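Local coordinates for mandelate racemase/muconate lactonizing enzyme family protein (Sorangium cellulosum, PDB 3S5S) that is of unassigned function but belongs to the enolase superfamily, with an N-terminal capping domain and a C-terminal beta/alpha-barrel domain, at residues D231-V236 and V242-D247; E254-V259 and A285-A290; T307-F312 and V322-P327. One frame throughout, in Å; residues are numbered along the deposited sequence.

Overall arrangement
All three contacts lie in the C-terminal beta/alpha-barrel domain and follow one another along the chain. Contact 1 packs helix 230-239 on strand 244-246. Contact 2 pairs helix 253-261 with helix 272-289. Contact 3 sets helix 303-316 against the loop after strand 319-322. Contacts 1 and 2 have centres about 14 Å apart and touch directly, Ala-246 CB lying 3.9 Å from Val-259 CG2. Strand 244-246 leads into helix 253-261, so these two contacts are neighbours in the barrel. The centre of contact 3 is about 24 Å from that of contact 1 and about 21 Å from that of contact 2, where the last barrel strand meets the first. Contact 2 also adjoins the second subunit.

Contact 1: D231-V236 and V242-D247; sequences DGMKEV and VDVAAD
Met-233 and Val-236 of helix 230-239 rest on Val-244, which points from strand 244-246 toward the helix. They belong to a beta-alpha-beta unit of the barrel, made of strand 217-222, this helix and strand 244-246. The helix and strand segments run roughly antiparallel, at 152°. Their axes come within 9.6 Å.

The two valines cross at about a right angle, and one methyl of each makes the contact. CG1 of Val-236 meets CG2 of Val-244 at 3.7 Å. Val-236 CG1 stands anti to the backbone N (chi1 171°), which puts it, beside the carbonyl carbon, against Val-244. Leu-221 and Leu-205 also touch Val-236.

Met-233 works differently. Its first side-chain bond does not aim straight at the strand. The chain then bends at chi2 (-60°) and chi3, which carries the CE methyl to the strand, while Gln-223, Pro-224 and Val-225 also touch the side chain. Met-233 CE is 4.1 Å from Val-244 CG1, so Val-244 offers one branch to each helix residue. All five touching residues are buried. Past Val-244, the methionine methyl reaches the backbone: Met-233 CE lies 3.6 Å from Ala-245 O and 4.1 Å from Ala-246 CA.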
loop_
_atom_site.group_PDB
_atom_site.type_symbol
_atom_site.label_atom_id
_atom_site.label_comp_id
_atom_site.label_asym_id
_atom_site.label_seq_id
_atom_site.Cartn_x
_atom_site.Cartn_y
_atom_site.Cartn_z
ATOM N N ASP A 231 -9.009 -26.336 -6.016
ATOM C CA ASP A 231 -10.105 -26.770 -6.895
ATOM C C ASP A 231 -11.457 -26.634 -6.177
ATOM O O ASP A 231 -12.472 -26.255 -6.782
ATOM C CB ASP A 231 -9.863 -28.222 -7.384
ATOM C CG ASP A 231 -8.405 -28.454 -7.838
ATOM O OD1 ASP A 231 -7.716 -27.453 -8.149
ATOM O OD2 ASP A 231 -7.934 -29.620 -7.877
ATOM N N GLY A 232 -11.445 -26.954 -4.885
ATOM C CA GLY A 232 -12.628 -26.892 -4.053
ATOM C C GLY A 232 -13.076 -25.460 -3.827
ATOM O O GLY A 232 -14.273 -25.173 -3.886
ATOM N N MET A 233 -12.122 -24.573 -3.558
ATOM C CA MET A 233 -12.409 -23.133 -3.472
ATOM C C MET A 233 -12.990 -22.600 -4.807
ATOM O O MET A 233 -13.983 -21.895 -4.809
ATOM C CB MET A 233 -11.175 -22.332 -3.037
ATOM C CG MET A 233 -10.781 -22.486 -1.584
ATOM S SD MET A 233 -12.043 -21.967 -0.415
ATOM C CE MET A 233 -11.638 -20.302 -0.012
ATOM N N LYS A 234 -12.370 -22.962 -5.920
ATOM C CA LYS A 234 -12.853 -22.626 -7.243
ATOM C C LYS A 234 -14.284 -23.131 -7.410
ATOM O O LYS A 234 -15.144 -22.429 -7.957
ATOM C CB LYS A 234 -12.008 -23.307 -8.324
ATOM C CG LYS A 234 -10.825 -22.537 -8.932
ATOM C CD LYS A 234 -10.556 -23.116 -10.385
ATOM C CE LYS A 234 -9.132 -22.897 -10.934
ATOM N NZ LYS A 234 -8.114 -22.828 -9.827
ATOM N N GLU A 235 -14.544 -24.361 -6.969
ATOM C CA GLU A 235 -15.844 -24.967 -7.254
ATOM C C GLU A 235 -16.903 -24.241 -6.437
ATOM O O GLU A 235 -17.928 -23.831 -6.969
ATOM C CB GLU A 235 -15.853 -26.481 -6.975
ATOM C CG GLU A 235 -17.000 -27.252 -7.657
ATOM C CD GLU A 235 -17.303 -28.604 -7.003
ATOM O OE1 GLU A 235 -16.544 -29.028 -6.090
ATOM O OE2 GLU A 235 -18.310 -29.247 -7.406
ATOM N N VAL A 236 -16.632 -24.055 -5.154
ATOM C CA VAL A 236 -17.586 -23.379 -4.308
ATOM C C VAL A 236 -17.827 -21.935 -4.737
ATOM O O VAL A 236 -18.964 -21.461 -4.677
ATOM C CB VAL A 236 -17.203 -23.447 -2.833
ATOM C CG1 VAL A 236 -18.089 -22.550 -2.057
ATOM C CG2 VAL A 236 -17.358 -24.871 -2.313
ATOM N N VAL A 242 -23.418 -17.412 -3.629
ATOM C CA VAL A 242 -23.086 -16.370 -2.662
ATOM C C VAL A 242 -21.568 -16.069 -2.682
ATOM O O VAL A 242 -20.784 -16.818 -3.276
ATOM C CB VAL A 242 -23.525 -16.770 -1.224
ATOM C CG1 VAL A 242 -24.962 -17.260 -1.226
ATOM C CG2 VAL A 242 -22.642 -17.848 -0.662
ATOM N N ASP A 243 -21.174 -14.958 -2.060
ATOM C CA ASP A 243 -19.760 -14.561 -1.946
ATOM C C ASP A 243 -18.952 -15.606 -1.156
ATOM O O ASP A 243 -19.442 -16.183 -0.162
ATOM C CB ASP A 243 -19.644 -13.195 -1.254
ATOM C CG ASP A 243 -19.950 -12.013 -2.191
ATOM O OD1 ASP A 243 -19.305 -11.919 -3.263
ATOM O OD2 ASP A 243 -20.812 -11.168 -1.820
ATOM N N VAL A 244 -17.731 -15.868 -1.609
ATOM C CA VAL A 244 -16.846 -16.771 -0.890
ATOM C C VAL A 244 -15.598 -16.007 -0.424
ATOM O O VAL A 244 -15.028 -15.252 -1.199
ATOM C CB VAL A 244 -16.507 -17.950 -1.785
ATOM C CG1 VAL A 244 -15.244 -18.721 -1.306
ATOM C CG2 VAL A 244 -17.724 -18.855 -1.918
ATOM N N ALA A 245 -15.180 -16.176 0.834
ATOM C CA ALA A 245 -13.984 -15.459 1.334
ATOM C C ALA A 245 -12.806 -16.381 1.399
ATOM O O ALA A 245 -12.966 -17.525 1.822
ATOM C CB ALA A 245 -14.235 -14.867 2.697
ATOM N N ALA A 246 -11.623 -15.901 0.986
ATOM C CA ALA A 246 -10.355 -16.604 1.253
ATOM C C ALA A 246 -9.753 -16.064 2.539
ATOM O O ALA A 246 -9.682 -14.854 2.715
ATOM C CB ALA A 246 -9.380 -16.435 0.107
ATOM N N ASP A 247 -9.364 -16.945 3.457
ATOM C CA ASP A 247 -8.690 -16.536 4.701
ATOM C C ASP A 247 -7.341 -17.285 4.777
ATOM O O ASP A 247 -6.297 -16.724 4.437
ATOM C CB ASP A 247 -9.582 -16.801 5.941
ATOM C CG ASP A 247 -8.958 -16.302 7.270
ATOM O OD1 ASP A 247 -7.783 -15.857 7.284
ATOM O OD2 ASP A 247 -9.666 -16.338 8.309
#

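Contact 2: E254-V259 and A285-A290; sequences EDVLRV and AVARAA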
loop_
_atom_site.group_PDB
_atom_site.type_symbol
_atom_site.label_atom_id
_atom_site.label_comp_id
_atom_site.label_asym_id
_atom_site.label_seq_id
_atom_site.Cartn_x
_atom_site.Cartn_y
_atom_site.Cartn_z
ATOM N N GLU A 254 0.577 -11.916 -2.973
ATOM C CA GLU A 254 0.712 -12.957 -3.955
ATOM C C GLU A 254 -0.408 -13.984 -3.952
ATOM O O GLU A 254 -0.878 -14.345 -5.009
ATOM C CB GLU A 254 2.006 -13.708 -3.693
ATOM C CG GLU A 254 3.127 -13.480 -4.646
ATOM C CD GLU A 254 4.094 -14.667 -4.606
ATOM O OE1 GLU A 254 4.012 -15.550 -5.506
ATOM O OE2 GLU A 254 4.911 -14.732 -3.637
ATOM N N ASP A 255 -0.804 -14.496 -2.783
ATOM C CA ASP A 255 -1.919 -15.449 -2.745
ATOM C C ASP A 255 -3.162 -14.750 -3.303
ATOM O O ASP A 255 -3.941 -15.369 -4.030
ATOM C CB ASP A 255 -2.306 -15.920 -1.320
ATOM C CG ASP A 255 -1.201 -16.659 -0.577
ATOM O OD1 ASP A 255 -0.369 -17.361 -1.208
ATOM O OD2 ASP A 255 -1.189 -16.519 0.684
ATOM N N VAL A 256 -3.352 -13.480 -2.921
ATOM C CA VAL A 256 -4.525 -12.689 -3.351
ATOM C C VAL A 256 -4.602 -12.530 -4.867
ATOM O O VAL A 256 -5.615 -12.855 -5.471
ATOM C CB VAL A 256 -4.594 -11.329 -2.631
ATOM C CG1 VAL A 256 -5.770 -10.506 -3.121
ATOM C CG2 VAL A 256 -4.692 -11.552 -1.135
ATOM N N LEU A 257 -3.522 -12.100 -5.503
ATOM C CA LEU A 257 -3.463 -12.196 -6.956
ATOM C C LEU A 257 -3.896 -13.542 -7.504
ATOM O O LEU A 257 -4.547 -13.627 -8.565
ATOM C CB LEU A 257 -2.057 -11.945 -7.457
ATOM C CG LEU A 257 -1.654 -10.580 -7.988
ATOM C CD1 LEU A 257 -0.479 -10.819 -8.892
ATOM C CD2 LEU A 257 -2.790 -9.965 -8.772
ATOM N N ARG A 258 -3.493 -14.617 -6.830
ATOM C CA ARG A 258 -3.801 -15.958 -7.378
ATOM C C ARG A 258 -5.277 -16.259 -7.134
ATOM O O ARG A 258 -5.972 -16.714 -8.027
ATOM C CB ARG A 258 -2.912 -17.049 -6.775
ATOM C CG ARG A 258 -3.482 -18.433 -6.936
ATOM C CD ARG A 258 -2.417 -19.511 -7.115
ATOM N NE ARG A 258 -1.709 -19.817 -5.875
ATOM C CZ ARG A 258 -1.500 -21.047 -5.402
ATOM N NH1 ARG A 258 -1.950 -22.127 -6.066
ATOM N NH2 ARG A 258 -0.836 -21.190 -4.253
ATOM N N VAL A 259 -5.736 -15.989 -5.919
ATOM C CA VAL A 259 -7.149 -16.117 -5.558
ATOM C C VAL A 259 -8.044 -15.370 -6.553
ATOM O O VAL A 259 -9.082 -15.897 -6.937
ATOM C CB VAL A 259 -7.411 -15.665 -4.088
ATOM C CG1 VAL A 259 -8.795 -15.024 -3.902
ATOM C CG2 VAL A 259 -7.257 -16.829 -3.156
ATOM N N ALA A 285 -4.651 -3.408 -1.242
ATOM C CA ALA A 285 -4.563 -2.724 -2.547
ATOM C C ALA A 285 -4.719 -3.699 -3.683
ATOM O O ALA A 285 -5.368 -3.381 -4.669
ATOM C CB ALA A 285 -3.230 -1.971 -2.706
ATOM N N VAL A 286 -4.102 -4.882 -3.568
ATOM C CA VAL A 286 -4.224 -5.890 -4.616
ATOM C C VAL A 286 -5.670 -6.338 -4.649
ATOM O O VAL A 286 -6.235 -6.541 -5.745
ATOM C CB VAL A 286 -3.266 -7.093 -4.388
ATOM C CG1 VAL A 286 -3.599 -8.266 -5.279
ATOM C CG2 VAL A 286 -1.841 -6.663 -4.646
ATOM N N ALA A 287 -6.298 -6.427 -3.476
ATOM C CA ALA A 287 -7.661 -6.933 -3.432
ATOM C C ALA A 287 -8.671 -5.966 -4.075
ATOM O O ALA A 287 -9.513 -6.394 -4.833
ATOM C CB ALA A 287 -8.055 -7.318 -2.032
ATOM N N ARG A 288 -8.592 -4.668 -3.787
ATOM C CA ARG A 288 -9.477 -3.733 -4.486
ATOM C C ARG A 288 -9.118 -3.668 -5.968
ATOM O O ARG A 288 -10.003 -3.609 -6.824
ATOM C CB ARG A 288 -9.494 -2.328 -3.868
ATOM C CG ARG A 288 -10.044 -1.267 -4.851
ATOM C CD ARG A 288 -11.012 -0.283 -4.224
ATOM N NE ARG A 288 -12.255 -0.112 -5.001
ATOM C CZ ARG A 288 -13.229 0.739 -4.656
ATOM N NH1 ARG A 288 -13.080 1.482 -3.567
ATOM N NH2 ARG A 288 -14.341 0.855 -5.392
ATOM N N ALA A 289 -7.824 -3.696 -6.283
ATOM C CA ALA A 289 -7.425 -3.746 -7.704
ATOM C C ALA A 289 -8.063 -4.958 -8.374
ATOM O O ALA A 289 -8.676 -4.829 -9.400
ATOM C CB ALA A 289 -5.915 -3.768 -7.880
ATOM N N ALA A 290 -7.958 -6.124 -7.767
ATOM C CA ALA A 290 -8.473 -7.314 -8.428
ATOM C C ALA A 290 -9.989 -7.465 -8.354
ATOM O O ALA A 290 -10.514 -8.458 -8.848
ATOM C CB ALA A 290 -7.757 -8.566 -7.969
#
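Helix segments 254-259 and 285-289 lie side by side and nearly parallel, with 14° between their directions. The axes come within 9.3 Å. In register, Val-256 is nearest Ala-287, with 6.6 Å between their CA atoms, and Leu-257 is nearest Val-286.

Val-256 and Val-286 both point toward the opposite helix, and their side chains slide past each other in opposite directions. Val-256 CG1 meets Val-286 CG1 at 3.8 Å. CG1 of Val-286 is the centre of the contact. With CG1 anti to the backbone N (chi1 167°), the methyl is directed into the angle between Val-256 and Leu-257. Val-286 CG1 lies 3.8 Å from Leu-257 N and 4.0 Å from Leu-257 CD2. The leucine side chain crosses the valine at about a right angle, with CD2 and CG against the methyl. Val-256 CG1 also rests on Ala-287, 4.1 Å from Ala-287 CB. Side chain against side chain, the contact is apolar.

Ala-250 and Leu-292 add to the packing round Val-256. Asp-255 binds the backbone N of Ala-251 and of Ser-252 through OD2, and pairs with Arg-227. Leu-257 also packs on Leu-257 of the second subunit, and Val-286 on Ala-289 of that subunit, so this edge of the contact adjoins the dimer interface. Parallel outer helices that follow consecutive strands, here 244-246 and 267-270, are characteristic of the beta/alpha barrel of the enolase superfamily.

Contact 3: T307-F312 and V322-P327; sequences TASACF and VDLDTP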
loop_
_atom_site.group_PDB
_atom_site.type_symbol
_atom_site.label_atom_id
_atom_site.label_comp_id
_atom_site.label_asym_id
_atom_site.label_seq_id
_atom_site.Cartn_x
_atom_site.Cartn_y
_atom_site.Cartn_z
ATOM N N THR A 307 -8.068 -2.950 18.044
ATOM C CA THR A 307 -8.094 -1.537 17.687
ATOM C C THR A 307 -7.122 -1.258 16.539
ATOM O O THR A 307 -7.428 -0.512 15.622
ATOM C CB THR A 307 -7.784 -0.596 18.856
ATOM O OG1 THR A 307 -8.527 -1.012 20.008
ATOM C CG2 THR A 307 -8.221 0.808 18.484
ATOM N N ALA A 308 -5.953 -1.852 16.570
ATOM C CA ALA A 308 -5.055 -1.695 15.426
ATOM C C ALA A 308 -5.761 -2.058 14.109
ATOM O O ALA A 308 -5.670 -1.325 13.144
ATOM C CB ALA A 308 -3.782 -2.545 15.614
ATOM N N SER A 309 -6.435 -3.200 14.071
ATOM C CA SER A 309 -7.244 -3.611 12.920
ATOM C C SER A 309 -8.363 -2.656 12.551
ATOM O O SER A 309 -8.609 -2.431 11.376
ATOM C CB SER A 309 -7.860 -4.971 13.174
ATOM O OG SER A 309 -6.834 -5.970 13.132
ATOM N N ALA A 310 -9.056 -2.084 13.537
ATOM C CA ALA A 310 -10.166 -1.205 13.213
ATOM C C ALA A 310 -9.594 0.076 12.601
ATOM O O ALA A 310 -10.117 0.557 11.604
ATOM C CB ALA A 310 -11.016 -0.954 14.401
ATOM N N CYS A 311 -8.471 0.572 13.125
ATOM C CA CYS A 311 -7.793 1.760 12.581
ATOM C C CYS A 311 -7.424 1.499 11.139
ATOM O O CYS A 311 -7.583 2.373 10.288
ATOM C CB CYS A 311 -6.515 2.056 13.351
ATOM S SG CYS A 311 -6.776 2.765 14.969
ATOM N N PHE A 312 -6.937 0.282 10.883
ATOM C CA PHE A 312 -6.531 -0.137 9.545
ATOM C C PHE A 312 -7.749 -0.124 8.593
ATOM O O PHE A 312 -7.777 0.660 7.620
ATOM C CB PHE A 312 -5.796 -1.513 9.632
ATOM C CG PHE A 312 -5.518 -2.192 8.301
ATOM C CD1 PHE A 312 -4.318 -2.009 7.648
ATOM C CD2 PHE A 312 -6.450 -3.078 7.728
ATOM C CE1 PHE A 312 -4.016 -2.675 6.401
ATOM C CE2 PHE A 312 -6.190 -3.752 6.484
ATOM C CZ PHE A 312 -4.938 -3.542 5.825
ATOM N N VAL A 322 -16.789 -6.618 8.532
ATOM C CA VAL A 322 -15.984 -6.401 9.687
ATOM C C VAL A 322 -16.237 -7.520 10.715
ATOM O O VAL A 322 -17.361 -7.731 11.180
ATOM C CB VAL A 322 -16.298 -5.008 10.234
ATOM C CG1 VAL A 322 -15.480 -4.717 11.479
ATOM C CG2 VAL A 322 -16.085 -3.946 9.120
ATOM N N ASP A 323 -15.189 -8.231 11.092
ATOM C CA ASP A 323 -15.315 -9.348 12.008
ATOM C C ASP A 323 -14.291 -9.170 13.132
ATOM O O ASP A 323 -13.258 -9.893 13.167
ATOM C CB ASP A 323 -15.029 -10.652 11.244
ATOM C CG ASP A 323 -15.023 -11.883 12.151
ATOM O OD1 ASP A 323 -15.793 -11.959 13.144
ATOM O OD2 ASP A 323 -14.252 -12.789 11.873
ATOM N N LEU A 324 -14.568 -8.211 14.030
ATOM C CA LEU A 324 -13.636 -7.751 15.072
ATOM C C LEU A 324 -14.228 -7.884 16.473
ATOM O O LEU A 324 -14.386 -6.887 17.193
ATOM C CB LEU A 324 -13.258 -6.293 14.820
ATOM C CG LEU A 324 -12.516 -6.069 13.503
ATOM C CD1 LEU A 324 -12.232 -4.554 13.279
ATOM C CD2 LEU A 324 -11.208 -6.974 13.373
ATOM N N ASP A 325 -14.542 -9.105 16.862
ATOM C CA ASP A 325 -15.474 -9.300 17.968
ATOM C C ASP A 325 -14.893 -10.111 19.161
ATOM O O ASP A 325 -15.632 -10.470 20.066
ATOM C CB ASP A 325 -16.676 -10.076 17.431
ATOM C CG ASP A 325 -16.291 -11.489 17.017
ATOM O OD1 ASP A 325 -15.100 -11.712 16.745
ATOM O OD2 ASP A 325 -17.148 -12.388 16.978
ATOM N N THR A 326 -13.594 -10.401 19.117
ATOM C CA THR A 326 -12.901 -11.207 20.103
ATOM C C THR A 326 -12.844 -10.565 21.518
ATOM O O THR A 326 -12.974 -11.290 22.514
ATOM C CB THR A 326 -11.491 -11.739 19.588
ATOM O OG1 THR A 326 -10.574 -10.662 19.357
ATOM C CG2 THR A 326 -11.625 -12.544 18.246
ATOM N N PRO A 327 -12.733 -9.216 21.624
ATOM C CA PRO A 327 -12.778 -8.638 22.976
ATOM C C PRO A 327 -14.076 -8.961 23.710
ATOM O O PRO A 327 -14.089 -8.993 24.954
ATOM C CB PRO A 327 -12.647 -7.133 22.723
ATOM C CG PRO A 327 -11.834 -7.074 21.493
ATOM C CD PRO A 327 -12.406 -8.178 20.636
#
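Leu-324 lays its two methyls on two successive residues of helix 303-316, Ser-309 and Ala-310. Leu-324 CD1 is 3.9 Å from Ala-310 CA and 4.0 Å from Ala-310 CB, so it sits against the backbone as well as the alanine methyl. Leu-324 CD2 takes the neighbouring residue and meets Ser-309 CB at 3.9 Å. The serine thus offers a carbon to the leucine, while its OG makes a weak hydrogen bond to Ala-305 O one turn earlier in the helix.

The leucine points toward the helix from its loop. CD1 is anti to CA (chi2 177°), which extends this branch to Ala-310. The contact is small, with 98 Å² buried over both sides, but all three residues are buried.

The loop is held on both sides of the leucine: Leu-324 N gives a hydrogen bond to Thr-136 OG1, Asp-323 before it forms a salt bridge with Lys-164, and Thr-326 OG1 after it bonds to Glu-301 O.

The wider setting is the closure of the barrel. Val-322 bonds through the backbone to Asp-137 of strand 133-140, and Asp-323 to Ile-296 of strand 293-296, while helix 303-316 packs outside, with Ala-310 on Leu-134 of strand 133-140 and Ser-309 on Leu-272 of helix 272-289.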